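Side-chain contacts in interleukin-20 receptor subunit beta (Homo sapiens, PDB 6DF3), which pairs with IL20RA to form a receptor for IL19, IL20 and IL24, and with IL22RA1 to form a receptor for IL20 and IL24: residues 12-17 against 173-178; 23-28 against 81-86; 132-137 against 142-147. The protein carries 1 engineered substitution. One frame throughout, in Å; residues are numbered along the deposited sequence.

The chain covers the extracellular part of the receptor, two fibronectin type III domains in a row. Interaction 1 begins near the N terminus, at the 12-17 turn, and finds its partner only at 173-178, closing a long loop that takes in most of both domains and joining one domain to the other. Two shorter closures lie within that span. Interaction 2 (23-28 with 81-86) ties the loop after strand 15-19 to the end of strand 74-83 and the turn that follows it, at the first domain's far end. Interaction 3 (132-137 with 142-147) is a local hairpin in the second domain, its first strand beside 167-175. These two follow in series, their centres about 57 Å apart.

Interaction 1: 12-17 against 173-178; sequences TNMKHL and TFVKAI
Met14 reaches out from a beta hairpin of the first fibronectin type III domain to meet Val175, Ala177 and Ile178 of the second, so this small buried patch belongs to the interdomain elbow. The hairpin turns at Thr12 to Lys15 through a type I' beta turn. Its two central residues, Asn13 and Met14, have positive phi, which asparagine tolerates well, and this geometry puts both of them at the tip.

Met14 and Val175 approach tip to tip. The thioether chain starts with CG beside the backbone N and then bends at both chi2 (-70°) and chi3 (-78°), a curl that turns SD and CE toward the second domain. A long, flexible and unbranched side chain suits such a place, because it can mould itself to a surface made of compact groups. Ile178 runs antiparallel alongside Met14, its extended chi2 carrying CD1 out to the sulfur. Ala177 offers a bare methyl, with CB 4.4 Å from Met14 CE.

Polar bonds flank the apolar patch: Met14 N meets Thr102 OG1, Asn13 ND2 meets Thr105 OG1, and Ala177 O meets Thr72 OG1. At the middle of the contact, Met14 SD has methyls from two residues on one side of it, Val175 CG1 at 4.1 Å and Ile178 CD1 also at 4.1 Å.

Interaction 2: 23-28 against 81-86; sequences VIAPGE and ATLGSQ
Val23 and Ala81 face each other with their CA atoms 7.4 Å apart, and the CA atoms of Glu28 and Leu83 stand 7.4 Å apart as well. That spacing is too wide for strand pairing, and side chains alone bridge the gap. Segment 23-28 is irregular and curls back at its end, where Glu28 N makes a weak bond to Ala25 O; Gly27 supplies the unusual phi of 123° this bend needs. Segment 81-86 leaves its strand and turns tightly, with Leu83 N bonded to Gln86 O at 3.0 Å, and Gly84 fits the turn with its positive phi.

Leu83 is the main side chain. Its CG lies opposite the backbone N (chi1 -154°), and the two methyls divide the work. CD1 rests on Ala25 CB at 3.7 Å, where a small residue lets the loop come close. CD2 lies beside the stem of Glu28, with CB 3.9 Å from it; the two side chains cross at about a right angle. Glu28 OE1 comes closer still to CD2, a short contact on which nothing is built. Deeper in, Val23 CG2 touches Ala81 CB at 4.3 Å.

Leu1 packs on both Ala81 and Leu83, and Val30 on Ala25 and Ala81. The arrangement is that of a fibronectin type III domain, whose BC loop and FG turn lie side by side at one end of the sandwich.

Interaction 3: 132-137 against 142-147; sequences LVAYWR and AEEHVK
Tyr135 and His145 form the firm centre of a beta hairpin, the antiparallel C and C' strands of the second fibronectin type III domain. Their backbones bond in both directions: Tyr135 N to His145 O at 3.2 Å, nearly straight at the hydrogen (159°) but with the donor above the carbonyl plane, and His145 N to Tyr135 O at 2.8 Å.

The tight side of the sheet carries Val133 and Tyr135. Val133 is branched and compact, as a core position asks, and packs against Ile120, Leu122 and Leu158. With CG between backbone N and carbonyl carbon (chi1 65°), the Tyr135 ring leans over toward the neighbouring strand. His145 CB lies over one face of it, toward the rim, and Lys147 CB is at its edge, 4.1 Å from CE2. His145 ND1 is buried here without a polar partner, while the amine of Lys147 goes on to bond the backbone of another protein's chain.

The contact is looser at the open end of the hairpin loop, where Arg137 CB touches Ala142 CB at 4.0 Å and the Arg137 guanidinium turns elsewhere, to the carbonyls of Glu162 and Pro163. On the face with Ala134, Glu144 lies on the solvent side yet runs close along Trp136, pointing the same way. Its carboxylate is 21° from the indole plane, and its aliphatic CB lies 3.7 Å from Trp136 CE3.

Interaction 1: 12-17 against 173-178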
loop_
_atom_site.group_PDB
_atom_site.type_symbol
_atom_site.label_atom_id
_atom_site.label_comp_id
_atom_site.label_asym_id
_atom_site.label_seq_id
_atom_site.Cartn_x
_atom_site.Cartn_y
_atom_site.Cartn_z
ATOM N N THR C 12 5.118 21.169 6.334
ATOM C CA THR C 12 4.358 21.133 7.552
ATOM C C THR C 12 3.492 19.856 7.560
ATOM O O THR C 12 2.665 19.684 6.632
ATOM C CB THR C 12 3.374 22.315 7.579
ATOM O OG1 THR C 12 4.125 23.514 7.527
ATOM C CG2 THR C 12 2.667 22.309 8.875
ATOM N N ASN C 13 3.656 19.026 8.596
ATOM C CA ASN C 13 2.884 17.745 8.759
ATOM C C ASN C 13 2.727 16.941 7.420
ATOM O O ASN C 13 1.611 16.678 6.941
ATOM C CB ASN C 13 1.532 18.065 9.376
ATOM C CG ASN C 13 1.645 18.400 10.831
ATOM O OD1 ASN C 13 2.557 17.941 11.532
ATOM N ND2 ASN C 13 0.751 19.239 11.298
ATOM N N MET C 14 3.858 16.685 6.774
ATOM C CA MET C 14 3.906 15.974 5.447
ATOM C C MET C 14 3.210 16.618 4.298
ATOM O O MET C 14 3.061 15.994 3.270
ATOM C CB MET C 14 3.468 14.508 5.580
ATOM C CG MET C 14 4.354 13.745 6.524
ATOM S SD MET C 14 6.091 13.413 5.936
ATOM C CE MET C 14 5.754 12.046 4.806
ATOM N N LYS C 15 2.836 17.894 4.409
ATOM C CA LYS C 15 2.427 18.694 3.239
ATOM C C LYS C 15 3.593 19.585 2.768
ATOM O O LYS C 15 4.066 20.449 3.541
ATOM C CB LYS C 15 1.255 19.587 3.621
ATOM C CG LYS C 15 0.701 20.296 2.414
ATOM C CD LYS C 15 -0.374 21.303 2.803
ATOM C CE LYS C 15 -0.939 21.950 1.545
ATOM N NZ LYS C 15 -1.521 23.287 1.831
ATOM N N HIS C 16 4.072 19.410 1.536
ATOM C CA HIS C 16 5.228 20.171 1.075
ATOM C C HIS C 16 4.884 21.219 0.043
ATOM O O HIS C 16 4.474 20.900 -1.085
ATOM C CB HIS C 16 6.316 19.256 0.538
ATOM C CG HIS C 16 6.345 17.922 1.176
ATOM N ND1 HIS C 16 6.560 17.749 2.529
ATOM C CD2 HIS C 16 6.224 16.665 0.635
ATOM C CE1 HIS C 16 6.464 16.447 2.814
ATOM N NE2 HIS C 16 6.271 15.764 1.678
ATOM N N LEU C 17 5.142 22.474 0.421
ATOM C CA LEU C 17 4.879 23.652 -0.398
ATOM C C LEU C 17 6.171 24.243 -0.952
ATOM O O LEU C 17 6.984 24.688 -0.191
ATOM C CB LEU C 17 4.193 24.728 0.469
ATOM C CG LEU C 17 2.755 25.148 0.286
ATOM C CD1 LEU C 17 2.422 26.464 1.060
ATOM C CD2 LEU C 17 2.438 25.336 -1.185
ATOM N N THR C 173 1.984 12.372 17.579
ATOM C CA THR C 173 1.760 11.957 16.228
ATOM C C THR C 173 3.001 11.061 15.884
ATOM O O THR C 173 4.064 11.221 16.511
ATOM C CB THR C 173 1.658 13.272 15.448
ATOM O OG1 THR C 173 0.392 13.433 14.787
ATOM C CG2 THR C 173 2.813 13.436 14.582
ATOM N N PHE C 174 2.849 10.102 14.955
ATOM C CA PHE C 174 3.951 9.208 14.473
ATOM C C PHE C 174 3.808 8.972 12.975
ATOM O O PHE C 174 2.711 8.714 12.532
ATOM C CB PHE C 174 3.965 7.821 15.135
ATOM C CG PHE C 174 5.019 6.893 14.573
ATOM C CD1 PHE C 174 6.381 7.116 14.811
ATOM C CD2 PHE C 174 4.665 5.808 13.773
ATOM C CE1 PHE C 174 7.373 6.270 14.280
ATOM C CE2 PHE C 174 5.644 4.947 13.240
ATOM C CZ PHE C 174 7.005 5.170 13.487
ATOM N N VAL C 175 4.933 9.053 12.248
ATOM C CA VAL C 175 5.004 9.077 10.779
ATOM C C VAL C 175 6.000 7.971 10.341
ATOM O O VAL C 175 7.260 8.168 10.348
ATOM C CB VAL C 175 5.442 10.503 10.262
ATOM C CG1 VAL C 175 5.637 10.524 8.738
ATOM C CG2 VAL C 175 4.394 11.563 10.604
ATOM N N LYS C 176 5.451 6.769 10.031
ATOM C CA LYS C 176 6.269 5.604 9.646
ATOM C C LYS C 176 7.298 5.918 8.522
ATOM O O LYS C 176 8.456 5.543 8.640
ATOM C CB LYS C 176 5.364 4.469 9.235
ATOM C CG LYS C 176 6.091 3.143 9.103
ATOM C CD LYS C 176 5.134 1.998 8.827
ATOM C CE LYS C 176 4.361 1.626 10.081
ATOM N NZ LYS C 176 3.550 0.419 9.780
ATOM N N ALA C 177 6.898 6.670 7.488
ATOM C CA ALA C 177 7.779 6.998 6.374
ATOM C C ALA C 177 9.105 7.698 6.716
ATOM O O ALA C 177 10.052 7.623 5.907
ATOM C CB ALA C 177 7.071 7.839 5.372
ATOM N N ILE C 178 9.150 8.377 7.881
ATOM C CA ILE C 178 10.349 9.105 8.327
ATOM C C ILE C 178 10.884 8.684 9.705
ATOM O O ILE C 178 12.000 9.064 10.072
ATOM C CB ILE C 178 10.072 10.633 8.237
ATOM C CG1 ILE C 178 9.032 11.084 9.260
ATOM C CG2 ILE C 178 9.543 10.974 6.844
ATOM C CD1 ILE C 178 8.568 12.518 9.079
#

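Interaction 2: 23-28 against 81-86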
loop_
_atom_site.group_PDB
_atom_site.type_symbol
_atom_site.label_atom_id
_atom_site.label_comp_id
_atom_site.label_asym_id
_atom_site.label_seq_id
_atom_site.Cartn_x
_atom_site.Cartn_y
_atom_site.Cartn_z
ATOM N N VAL C 23 7.767 36.880 -10.108
ATOM C CA VAL C 23 8.473 37.605 -11.134
ATOM C C VAL C 23 7.620 38.785 -11.563
ATOM O O VAL C 23 6.419 38.633 -11.797
ATOM C CB VAL C 23 8.792 36.703 -12.321
ATOM C CG1 VAL C 23 9.304 37.504 -13.509
ATOM C CG2 VAL C 23 9.798 35.654 -11.859
ATOM N N ILE C 24 8.269 39.946 -11.676
ATOM C CA ILE C 24 7.591 41.213 -11.916
ATOM C C ILE C 24 7.287 41.343 -13.408
ATOM O O ILE C 24 8.178 41.151 -14.250
ATOM C CB ILE C 24 8.428 42.422 -11.374
ATOM C CG1 ILE C 24 7.490 43.529 -10.864
ATOM C CG2 ILE C 24 9.445 42.993 -12.385
ATOM C CD1 ILE C 24 6.717 43.110 -9.620
ATOM N N ALA C 25 6.037 41.666 -13.734
ATOM C CA ALA C 25 5.610 41.782 -15.128
ATOM C C ALA C 25 4.376 42.673 -15.275
ATOM O O ALA C 25 3.314 42.207 -15.720
ATOM C CB ALA C 25 5.348 40.392 -15.707
ATOM N N PRO C 26 4.513 43.972 -14.920
ATOM C CA PRO C 26 3.349 44.857 -15.072
ATOM C C PRO C 26 2.834 44.762 -16.516
ATOM O O PRO C 26 3.646 44.769 -17.433
ATOM C CB PRO C 26 3.903 46.246 -14.704
ATOM C CG PRO C 26 5.095 45.960 -13.845
ATOM C CD PRO C 26 5.700 44.727 -14.466
ATOM N N GLY C 27 1.521 44.586 -16.692
ATOM C CA GLY C 27 0.944 44.135 -17.971
ATOM C C GLY C 27 0.112 42.858 -17.882
ATOM O O GLY C 27 -1.112 42.937 -17.694
ATOM N N GLU C 28 0.793 41.696 -17.985
ATOM C CA GLU C 28 0.173 40.356 -18.117
ATOM C C GLU C 28 0.400 39.536 -16.865
ATOM O O GLU C 28 1.212 39.919 -16.031
ATOM C CB GLU C 28 0.698 39.651 -19.389
ATOM C CG GLU C 28 -0.019 40.166 -20.662
ATOM C CD GLU C 28 0.773 40.020 -21.967
ATOM O OE1 GLU C 28 1.302 38.916 -22.259
ATOM O OE2 GLU C 28 0.858 41.021 -22.710
ATOM N N ALA C 81 9.252 30.658 -15.102
ATOM C CA ALA C 81 8.128 31.498 -15.372
ATOM C C ALA C 81 7.905 31.561 -16.865
ATOM O O ALA C 81 8.858 31.504 -17.622
ATOM C CB ALA C 81 8.389 32.875 -14.817
ATOM N N THR C 82 6.627 31.643 -17.243
ATOM C CA THR C 82 6.169 31.836 -18.626
ATOM C C THR C 82 5.211 33.030 -18.759
ATOM O O THR C 82 4.448 33.379 -17.831
ATOM C CB THR C 82 5.434 30.598 -19.229
ATOM O OG1 THR C 82 4.608 29.959 -18.243
ATOM C CG2 THR C 82 6.432 29.576 -19.762
ATOM N N LEU C 83 5.272 33.607 -19.957
ATOM C CA LEU C 83 4.517 34.792 -20.356
ATOM C C LEU C 83 4.482 34.756 -21.897
ATOM O O LEU C 83 5.092 35.598 -22.577
ATOM C CB LEU C 83 5.195 36.062 -19.800
ATOM C CG LEU C 83 4.335 37.301 -19.557
ATOM C CD1 LEU C 83 5.094 38.395 -18.819
ATOM C CD2 LEU C 83 3.818 37.840 -20.867
ATOM N N GLY C 84 3.816 33.726 -22.426
ATOM C CA GLY C 84 3.721 33.503 -23.874
ATOM C C GLY C 84 4.888 32.748 -24.492
ATOM O O GLY C 84 5.074 31.569 -24.208
ATOM N N SER C 85 5.641 33.407 -25.380
ATOM C CA SER C 85 6.898 32.838 -25.918
ATOM C C SER C 85 8.000 32.861 -24.848
ATOM O O SER C 85 8.686 31.834 -24.595
ATOM C CB SER C 85 7.358 33.547 -27.214
ATOM O OG SER C 85 6.908 34.891 -27.320
ATOM N N GLN C 86 8.151 34.025 -24.213
ATOM C CA GLN C 86 9.159 34.184 -23.180
ATOM C C GLN C 86 8.933 33.173 -22.010
ATOM O O GLN C 86 7.931 33.236 -21.301
ATOM C CB GLN C 86 9.273 35.664 -22.740
ATOM C CG GLN C 86 10.273 36.481 -23.576
ATOM C CD GLN C 86 10.548 37.863 -22.996
ATOM O OE1 GLN C 86 9.735 38.402 -22.253
ATOM N NE2 GLN C 86 11.699 38.435 -23.324
#

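Interaction 3: 132-137 against 142-147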
loop_
_atom_site.group_PDB
_atom_site.type_symbol
_atom_site.label_atom_id
_atom_site.label_comp_id
_atom_site.label_asym_id
_atom_site.label_seq_id
_atom_site.Cartn_x
_atom_site.Cartn_y
_atom_site.Cartn_z
ATOM N N LEU C 132 -0.445 8.363 18.972
ATOM C CA LEU C 132 -0.224 7.851 20.309
ATOM C C LEU C 132 -0.952 8.720 21.305
ATOM O O LEU C 132 -0.811 9.927 21.313
ATOM C CB LEU C 132 1.242 7.952 20.637
ATOM C CG LEU C 132 1.830 6.804 21.405
ATOM C CD1 LEU C 132 2.734 6.083 20.421
ATOM C CD2 LEU C 132 2.576 7.274 22.672
ATOM N N VAL C 133 -1.723 8.108 22.173
ATOM C CA VAL C 133 -2.461 8.841 23.200
ATOM C C VAL C 133 -2.067 8.235 24.526
ATOM O O VAL C 133 -2.198 7.036 24.718
ATOM C CB VAL C 133 -3.989 8.790 22.985
ATOM C CG1 VAL C 133 -4.716 9.665 23.997
ATOM C CG2 VAL C 133 -4.323 9.267 21.576
ATOM N N ALA C 134 -1.528 9.068 25.409
ATOM C CA ALA C 134 -1.195 8.670 26.777
ATOM C C ALA C 134 -2.298 9.187 27.634
ATOM O O ALA C 134 -2.738 10.343 27.457
ATOM C CB ALA C 134 0.131 9.262 27.237
ATOM N N TYR C 135 -2.779 8.306 28.522
ATOM C CA TYR C 135 -3.736 8.691 29.531
ATOM C C TYR C 135 -3.550 7.943 30.864
ATOM O O TYR C 135 -3.044 6.807 30.908
ATOM C CB TYR C 135 -5.170 8.537 29.004
ATOM C CG TYR C 135 -5.663 7.121 28.682
ATOM C CD1 TYR C 135 -6.293 6.277 29.647
ATOM C CD2 TYR C 135 -5.556 6.655 27.389
ATOM C CE1 TYR C 135 -6.738 4.999 29.281
ATOM C CE2 TYR C 135 -5.998 5.411 27.025
ATOM C CZ TYR C 135 -6.582 4.593 27.936
ATOM O OH TYR C 135 -6.959 3.406 27.357
ATOM N N TRP C 136 -3.988 8.603 31.934
ATOM C CA TRP C 136 -3.770 8.129 33.303
ATOM C C TRP C 136 -4.792 8.744 34.264
ATOM O O TRP C 136 -5.344 9.825 34.016
ATOM C CB TRP C 136 -2.332 8.444 33.774
ATOM C CG TRP C 136 -1.984 9.947 33.891
ATOM C CD1 TRP C 136 -2.169 10.757 34.992
ATOM C CD2 TRP C 136 -1.387 10.781 32.884
ATOM N NE1 TRP C 136 -1.745 12.037 34.721
ATOM C CE2 TRP C 136 -1.255 12.079 33.440
ATOM C CE3 TRP C 136 -0.960 10.558 31.562
ATOM C CZ2 TRP C 136 -0.725 13.144 32.733
ATOM C CZ3 TRP C 136 -0.427 11.622 30.843
ATOM C CH2 TRP C 136 -0.315 12.907 31.433
ATOM N N ARG C 137 -5.040 8.030 35.351
ATOM C CA ARG C 137 -5.786 8.565 36.467
ATOM C C ARG C 137 -4.818 9.485 37.217
ATOM O O ARG C 137 -3.702 9.062 37.503
ATOM C CB ARG C 137 -6.238 7.404 37.344
ATOM C CG ARG C 137 -7.304 7.738 38.357
ATOM C CD ARG C 137 -7.660 6.493 39.150
ATOM N NE ARG C 137 -8.527 6.812 40.262
ATOM C CZ ARG C 137 -9.847 6.995 40.204
ATOM N NH1 ARG C 137 -10.501 6.903 39.053
ATOM N NH2 ARG C 137 -10.518 7.272 41.332
ATOM N N ALA C 142 -1.868 5.048 39.608
ATOM C CA ALA C 142 -1.882 4.457 38.235
ATOM C C ALA C 142 -0.760 4.895 37.310
ATOM O O ALA C 142 -0.226 5.993 37.440
ATOM C CB ALA C 142 -3.217 4.721 37.553
ATOM N N GLU C 143 -0.427 4.026 36.362
ATOM C CA GLU C 143 0.649 4.277 35.413
ATOM C C GLU C 143 0.040 4.452 34.051
ATOM O O GLU C 143 -0.897 3.744 33.697
ATOM C CB GLU C 143 1.641 3.129 35.425
ATOM C CG GLU C 143 2.343 3.011 36.772
ATOM C CD GLU C 143 3.203 1.774 36.894
ATOM O OE1 GLU C 143 3.651 1.277 35.843
ATOM O OE2 GLU C 143 3.432 1.307 38.036
ATOM N N GLU C 144 0.584 5.397 33.294
ATOM C CA GLU C 144 -0.071 5.894 32.084
ATOM C C GLU C 144 -0.135 4.841 30.985
ATOM O O GLU C 144 0.886 4.267 30.592
ATOM C CB GLU C 144 0.559 7.223 31.576
ATOM C CG GLU C 144 1.902 7.178 30.826
ATOM C CD GLU C 144 2.489 8.588 30.569
ATOM O OE1 GLU C 144 2.783 9.328 31.557
ATOM O OE2 GLU C 144 2.656 8.965 29.382
ATOM N N HIS C 145 -1.353 4.585 30.510
ATOM C CA HIS C 145 -1.565 3.665 29.384
ATOM C C HIS C 145 -1.410 4.406 28.047
ATOM O O HIS C 145 -1.156 5.608 28.005
ATOM C CB HIS C 145 -2.933 2.984 29.488
ATOM C CG HIS C 145 -3.232 2.453 30.849
ATOM N ND1 HIS C 145 -4.050 3.116 31.736
ATOM C CD2 HIS C 145 -2.784 1.351 31.493
ATOM C CE1 HIS C 145 -4.117 2.429 32.865
ATOM N NE2 HIS C 145 -3.360 1.352 32.743
ATOM N N VAL C 146 -1.546 3.653 26.964
ATOM C CA VAL C 146 -1.274 4.135 25.622
ATOM C C VAL C 146 -2.218 3.440 24.630
ATOM O O VAL C 146 -2.060 2.245 24.391
ATOM C CB VAL C 146 0.226 3.890 25.263
ATOM C CG1 VAL C 146 0.452 3.796 23.757
ATOM C CG2 VAL C 146 1.100 4.972 25.891
ATOM N N LYS C 147 -3.177 4.189 24.067
ATOM C CA LYS C 147 -3.985 3.730 22.920
ATOM C C LYS C 147 -3.538 4.354 21.590
ATOM O O LYS C 147 -3.592 5.569 21.401
ATOM C CB LYS C 147 -5.475 4.020 23.159
ATOM C CG LYS C 147 -6.410 3.269 22.209
ATOM C CD LYS C 147 -7.883 3.415 22.579
ATOM C CE LYS C 147 -8.606 2.060 22.658
ATOM N NZ LYS C 147 -8.605 1.313 21.351
#